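Local coordinates for protein HAD-superfamily hydrolase, subfamily IA, variant 1 (Ehrlichia chaffeensis, PDB 3KZX) that probably hydrolyses 2-phosphoglycolate to glycolate and phosphate, as a phosphatase of the HAD-like hydrolase superfamily, at residues Thr47-Val51 against Leu88-Leu93; Met122-Lys128 against Phe146-Ser152. All blocks are in the same frame, centred on the assembly; numbering follows the deposited sequence.

Interaction 1. Residues Thr47-Val51 against Leu88-Leu93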
loop_
_atom_site.group_PDB
_atom_site.type_symbol
_atom_site.label_atom_id
_atom_site.label_comp_id
_atom_site.label_asym_id
_atom_site.label_seq_id
_atom_site.Cartn_x
_atom_site.Cartn_y
_atom_site.Cartn_z
ATOM N N THR A 47 3.324 -14.688 11.702
ATOM C CA THR A 47 3.245 -13.257 11.941
ATOM C C THR A 47 2.107 -12.892 12.863
ATOM O O THR A 47 2.297 -12.104 13.781
ATOM C CB THR A 47 3.095 -12.460 10.645
ATOM O OG1 THR A 47 4.172 -12.796 9.771
ATOM C CG2 THR A 47 3.158 -10.960 10.961
ATOM N N PHE A 48 0.926 -13.475 12.652
ATOM C CA PHE A 48 -0.193 -13.125 13.528
ATOM C C PHE A 48 -0.073 -13.736 14.935
ATOM O O PHE A 48 -0.540 -13.138 15.888
ATOM C CB PHE A 48 -1.557 -13.365 12.880
ATOM C CG PHE A 48 -2.465 -12.177 12.972
ATOM C CD1 PHE A 48 -3.139 -11.896 14.138
ATOM C CD2 PHE A 48 -2.635 -11.333 11.893
ATOM C CE1 PHE A 48 -3.950 -10.794 14.234
ATOM C CE2 PHE A 48 -3.441 -10.227 11.983
ATOM C CZ PHE A 48 -4.089 -9.951 13.160
ATOM N N TYR A 49 0.572 -14.896 15.051
ATOM C CA TYR A 49 0.903 -15.448 16.367
ATOM C C TYR A 49 1.734 -14.449 17.172
ATOM O O TYR A 49 1.440 -14.211 18.340
ATOM C CB TYR A 49 1.652 -16.784 16.259
ATOM C CG TYR A 49 0.774 -17.982 15.927
ATOM C CD1 TYR A 49 -0.400 -18.223 16.610
ATOM C CD2 TYR A 49 1.150 -18.886 14.941
ATOM C CE1 TYR A 49 -1.188 -19.334 16.314
ATOM C CE2 TYR A 49 0.372 -19.997 14.630
ATOM C CZ TYR A 49 -0.805 -20.215 15.316
ATOM O OH TYR A 49 -1.580 -21.331 15.021
ATOM N N GLN A 50 2.748 -13.858 16.544
ATOM C CA GLN A 50 3.594 -12.841 17.214
ATOM C C GLN A 50 2.759 -11.649 17.664
ATOM O O GLN A 50 2.927 -11.157 18.764
ATOM C CB GLN A 50 4.706 -12.342 16.286
ATOM C CG GLN A 50 5.831 -13.354 16.044
ATOM C CD GLN A 50 6.663 -13.052 14.788
ATOM O OE1 GLN A 50 6.308 -12.190 13.966
ATOM N NE2 GLN A 50 7.778 -13.771 14.637
ATOM N N VAL A 51 1.831 -11.198 16.817
ATOM C CA VAL A 51 0.956 -10.098 17.192
ATOM C C VAL A 51 0.088 -10.446 18.399
ATOM O O VAL A 51 0.001 -9.672 19.354
ATOM C CB VAL A 51 0.073 -9.659 15.986
ATOM C CG1 VAL A 51 -0.963 -8.643 16.408
ATOM C CG2 VAL A 51 0.958 -9.100 14.843
ATOM N N LEU A 88 -0.416 -3.428 14.692
ATOM C CA LEU A 88 0.742 -4.263 15.009
ATOM C C LEU A 88 1.128 -5.119 13.829
ATOM O O LEU A 88 2.324 -5.248 13.516
ATOM C CB LEU A 88 0.474 -5.168 16.236
ATOM C CG LEU A 88 0.856 -4.562 17.573
ATOM C CD1 LEU A 88 0.292 -3.145 17.752
ATOM C CD2 LEU A 88 0.469 -5.480 18.750
ATOM N N TYR A 89 0.107 -5.650 13.141
ATOM C CA TYR A 89 0.296 -6.531 12.020
ATOM C C TYR A 89 1.008 -5.810 10.867
ATOM O O TYR A 89 1.989 -6.341 10.345
ATOM C CB TYR A 89 -1.060 -7.090 11.561
ATOM C CG TYR A 89 -1.042 -8.009 10.372
ATOM C CD1 TYR A 89 -0.340 -9.203 10.391
ATOM C CD2 TYR A 89 -1.775 -7.718 9.249
ATOM C CE1 TYR A 89 -0.361 -10.077 9.308
ATOM C CE2 TYR A 89 -1.804 -8.582 8.170
ATOM C CZ TYR A 89 -1.082 -9.756 8.199
ATOM O OH TYR A 89 -1.117 -10.605 7.129
ATOM N N GLU A 90 0.500 -4.653 10.439
ATOM C CA GLU A 90 1.195 -3.880 9.398
ATOM C C GLU A 90 2.609 -3.489 9.813
ATOM O O GLU A 90 3.533 -3.505 8.979
ATOM C CB GLU A 90 0.465 -2.580 9.051
ATOM C CG GLU A 90 0.963 -1.951 7.727
ATOM C CD GLU A 90 -0.050 -0.982 7.097
ATOM O OE1 GLU A 90 -0.994 -0.584 7.799
ATOM O OE2 GLU A 90 0.114 -0.628 5.906
ATOM N N ASN A 91 2.767 -3.063 11.067
ATOM C CA ASN A 91 4.103 -2.716 11.597
ATOM C C ASN A 91 5.100 -3.876 11.435
ATOM O O ASN A 91 6.243 -3.667 11.025
ATOM C CB ASN A 91 4.042 -2.289 13.063
ATOM C CG ASN A 91 3.438 -0.893 13.276
ATOM O OD1 ASN A 91 3.188 -0.504 14.421
ATOM N ND2 ASN A 91 3.186 -0.155 12.206
ATOM N N SER A 92 4.624 -5.087 11.683
ATOM C CA SER A 92 5.451 -6.293 11.661
ATOM C C SER A 92 5.839 -6.657 10.228
ATOM O O SER A 92 6.991 -7.006 9.959
ATOM C CB SER A 92 4.693 -7.469 12.313
ATOM O OG SER A 92 5.302 -8.717 12.018
ATOM N N LEU A 93 4.862 -6.584 9.338
ATOM C CA LEU A 93 5.069 -6.845 7.905
ATOM C C LEU A 93 6.073 -5.878 7.305
ATOM O O LEU A 93 6.891 -6.287 6.489
ATOM C CB LEU A 93 3.764 -6.722 7.129
ATOM C CG LEU A 93 2.639 -7.755 7.368
ATOM C CD1 LEU A 93 1.408 -7.436 6.476
ATOM C CD2 LEU A 93 3.153 -9.186 7.141
HETATM O O HOH W 1 5.967 -10.580 9.634
#
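F48 and Y89 form the aromatic part of this contact between helix 45-54 and helix 82-95, whose short segments run at 127° to each other with their axes 9.6 Å apart. The rings meet obliquely, neither stacked nor edge to face, with planes at 41° and centroids 4.9 Å apart. CD2 and CE2 of F48 lie over one face of the Y89 ring, toward its rim, F48 CD2 coming within 3.5 Å of Y89 CD1. On the opposite face of the Y89 ring sits CD1 of L93, one helical turn further along the same helix, and the tyrosine is thus sandwiched between a phenylalanine and a leucine methyl. With CG anti to the backbone N (chi1 179°), the Y89 side chain crosses that of F48 at about a right angle, and its hydroxyl is hydrogen-bonded outside the pair, to the carbonyl oxygen of T39.

Aliphatic packing continues the contact one turn along from T47. V51 brings its two methyls to neighbouring residues: CG1 rests 3.8 Å from L88 CB, while CG2 approaches the backbone of Y89 at its CA.

Polar groups gather at the other end. The CG2 branch of T47, anti to the backbone N, is set against Y89 CD1 and S92 OG, 3.3 Å from the latter, while OG1 reaches a water. That water bridges the hydroxyls, 2.9 Å from T47 OG1 and 3.1 Å from S92 OG. Bridge and close methyl approach hold for one of two S92 conformers and are therefore tentative.

Otherwise the segments meet through van der Waals contact between largely apolar groups, of which F48, V51, Y89 and L93 are buried, consistent with shape fit and apolar burial, rather than direct polar bonding, joining these two segments of the helical cap.

Interaction 2. Residues Met122-Lys128 against Phe146-Ser152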
loop_
_atom_site.group_PDB
_atom_site.type_symbol
_atom_site.label_atom_id
_atom_site.label_comp_id
_atom_site.label_asym_id
_atom_site.label_seq_id
_atom_site.Cartn_x
_atom_site.Cartn_y
_atom_site.Cartn_z
ATOM N N MET A 122 4.814 5.821 -12.898
ATOM C CA MET A 122 4.368 5.338 -11.597
ATOM C C MET A 122 5.508 5.119 -10.650
ATOM O O MET A 122 6.656 4.808 -11.049
ATOM C CB MET A 122 3.596 4.014 -11.724
ATOM C CG MET A 122 2.324 4.115 -12.562
ATOM S SD MET A 122 1.571 2.497 -12.847
ATOM C CE MET A 122 2.389 2.166 -14.388
ATOM N N ALA A 123 5.167 5.224 -9.375
ATOM C CA ALA A 123 6.105 4.915 -8.314
ATOM C C ALA A 123 5.413 4.265 -7.146
ATOM O O ALA A 123 4.177 4.322 -7.051
ATOM C CB ALA A 123 6.830 6.171 -7.874
ATOM N N ILE A 124 6.205 3.611 -6.287
ATOM C CA ILE A 124 5.724 3.126 -4.980
ATOM C C ILE A 124 6.431 3.893 -3.876
ATOM O O ILE A 124 7.658 4.103 -3.916
ATOM C CB ILE A 124 5.928 1.614 -4.818
ATOM C CG1 ILE A 124 4.886 0.851 -5.674
ATOM C CG2 ILE A 124 5.848 1.104 -3.323
ATOM C CD1 ILE A 124 5.316 -0.544 -5.970
ATOM N N VAL A 125 5.642 4.321 -2.902
ATOM C CA VAL A 125 6.165 4.884 -1.657
ATOM C C VAL A 125 5.506 4.184 -0.451
ATOM O O VAL A 125 4.306 4.316 -0.242
ATOM C CB VAL A 125 5.967 6.392 -1.590
ATOM C CG1 VAL A 125 6.471 6.980 -0.245
ATOM C CG2 VAL A 125 6.690 7.054 -2.756
ATOM N N SER A 126 6.336 3.460 0.319
ATOM C CA SER A 126 5.934 2.555 1.366
ATOM C C SER A 126 6.857 2.687 2.572
ATOM O O SER A 126 8.049 3.014 2.407
ATOM C CB SER A 126 6.015 1.108 0.841
ATOM O OG SER A 126 5.738 0.172 1.868
ATOM N N ASN A 127 6.329 2.417 3.772
ATOM C CA ASN A 127 7.151 2.294 4.974
ATOM C C ASN A 127 7.726 0.887 5.207
ATOM O O ASN A 127 8.470 0.672 6.162
ATOM C CB ASN A 127 6.406 2.796 6.217
ATOM C CG ASN A 127 6.339 4.325 6.289
ATOM O OD1 ASN A 127 6.850 5.055 5.398
ATOM N ND2 ASN A 127 5.701 4.828 7.369
ATOM N N LYS A 128 7.414 -0.051 4.329
ATOM C CA LYS A 128 8.108 -1.319 4.335
ATOM C C LYS A 128 9.595 -1.121 4.032
ATOM O O LYS A 128 9.975 -0.278 3.218
ATOM C CB LYS A 128 7.502 -2.289 3.338
ATOM C CG LYS A 128 8.099 -3.677 3.348
ATOM C CD LYS A 128 7.398 -4.585 2.356
ATOM C CE LYS A 128 8.031 -5.937 2.282
ATOM N NZ LYS A 128 7.995 -6.650 3.598
ATOM N N PHE A 146 7.189 0.330 -12.400
ATOM C CA PHE A 146 7.524 1.436 -11.481
ATOM C C PHE A 146 8.845 2.051 -11.763
ATOM O O PHE A 146 9.872 1.351 -11.834
ATOM C CB PHE A 146 7.480 0.958 -10.033
ATOM C CG PHE A 146 6.161 0.389 -9.662
ATOM C CD1 PHE A 146 5.042 1.232 -9.542
ATOM C CD2 PHE A 146 5.996 -0.962 -9.499
ATOM C CE1 PHE A 146 3.828 0.711 -9.268
ATOM C CE2 PHE A 146 4.755 -1.481 -9.214
ATOM C CZ PHE A 146 3.679 -0.643 -9.107
ATOM N N ASP A 147 8.847 3.364 -11.941
ATOM C CA ASP A 147 10.093 4.050 -12.235
ATOM C C ASP A 147 10.878 4.448 -10.996
ATOM O O ASP A 147 12.026 4.863 -11.109
ATOM C CB ASP A 147 9.852 5.196 -13.187
ATOM C CG ASP A 147 9.522 4.684 -14.598
ATOM O OD1 ASP A 147 8.463 4.988 -15.107
ATOM O OD2 ASP A 147 10.311 3.908 -15.161
ATOM N N SER A 148 10.272 4.290 -9.817
ATOM C CA SER A 148 10.964 4.498 -8.550
ATOM C C SER A 148 10.235 3.703 -7.485
ATOM O O SER A 148 9.007 3.722 -7.456
ATOM C CB SER A 148 10.905 5.968 -8.153
ATOM O OG SER A 148 11.570 6.181 -6.914
ATOM N N ILE A 149 10.972 3.026 -6.610
ATOM C CA ILE A 149 10.364 2.312 -5.508
ATOM C C ILE A 149 11.121 2.732 -4.269
ATOM O O ILE A 149 12.314 2.399 -4.154
ATOM C CB ILE A 149 10.468 0.767 -5.675
ATOM C CG1 ILE A 149 9.630 0.275 -6.869
ATOM C CG2 ILE A 149 10.016 0.039 -4.411
ATOM C CD1 ILE A 149 9.988 -1.101 -7.372
ATOM N N ILE A 150 10.427 3.452 -3.372
ATOM C CA ILE A 150 10.966 4.009 -2.121
ATOM C C ILE A 150 10.305 3.288 -0.899
ATOM O O ILE A 150 9.075 3.221 -0.789
ATOM C CB ILE A 150 10.669 5.517 -2.033
ATOM C CG1 ILE A 150 11.321 6.257 -3.224
ATOM C CG2 ILE A 150 11.164 6.108 -0.688
ATOM C CD1 ILE A 150 12.866 6.205 -3.225
ATOM N N GLY A 151 11.137 2.729 -0.037
ATOM C CA GLY A 151 10.714 2.123 1.215
ATOM C C GLY A 151 11.435 2.769 2.379
ATOM O O GLY A 151 12.258 3.706 2.189
ATOM N N SER A 152 11.184 2.275 3.592
ATOM C CA SER A 152 11.963 2.767 4.722
ATOM C C SER A 152 13.433 2.358 4.557
ATOM O O SER A 152 13.735 1.335 3.964
ATOM C CB SER A 152 11.446 2.279 6.073
ATOM O OG SER A 152 11.036 0.949 6.008
HETATM O O HOH W 2 6.332 3.805 -14.564
#
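I124 reaches across to F146 with the end of its side chain. Its CB faces CG2 of I149, its neighbour in the sheet, at 4.4 Å. From there CG1, anti to the carbonyl carbon (chi1 -74°), lies over a face of the phenyl ring on its CD1/CE1 side, 3.7 Å from F146 CE1. The terminal CD1 comes down over the centre of the same face, 3.5 Å from the F146 centroid and 13° off the normal, a well-aligned CH-pi contact. M122 adds its CB near F146 CD1 and an oblique Met-aromatic contact through its sulfur.

The backbones of the parallel strands are joined by a ladder: I124 N donates to S148 O, I150 N to I124 O in a nearly straight bond (175°), and S126 N to I150 O. D147 N bonds M122 O before the ladder. A water accepts from M122 N; its link to D147 OD1 is unusually short and doubtful.

At the C-terminal ends the chain turns at N127 and K128. S152 holds this corner twice, through OG to N127 O at 2.6 Å and through N to K128 O at 2.8 Å, both donors standing above the carbonyl planes. S126 OG accepts from K128 N in an ST turn.

Helix 130-139 completes a beta-alpha-beta crossover between adjacent parallel strands, a unit characteristic of the Rossmann-like HAD core.

Overall arrangement
From the N terminus, the chain passes through core strand 27-30 and then enters the helical part, where interaction 1 closes a loop across the 36 residues between its segments. It returns to the core before interaction 2 closes the shorter, 17-residue connection containing helix 130-139. The two contacts follow in series, neither nested nor crossed, with centres about 21 Å apart. Interaction 1 joins two helices of the cap, whereas interaction 2 joins edge strand 148-152, one of the two outermost, to its neighbour 121-126 in the six-stranded sheet. They meet where K128 NZ makes a weak hydrogen bond to L93 O, connecting cap and core; K128 NZ also hydrogen-bonds Y33 OH, its stronger partner.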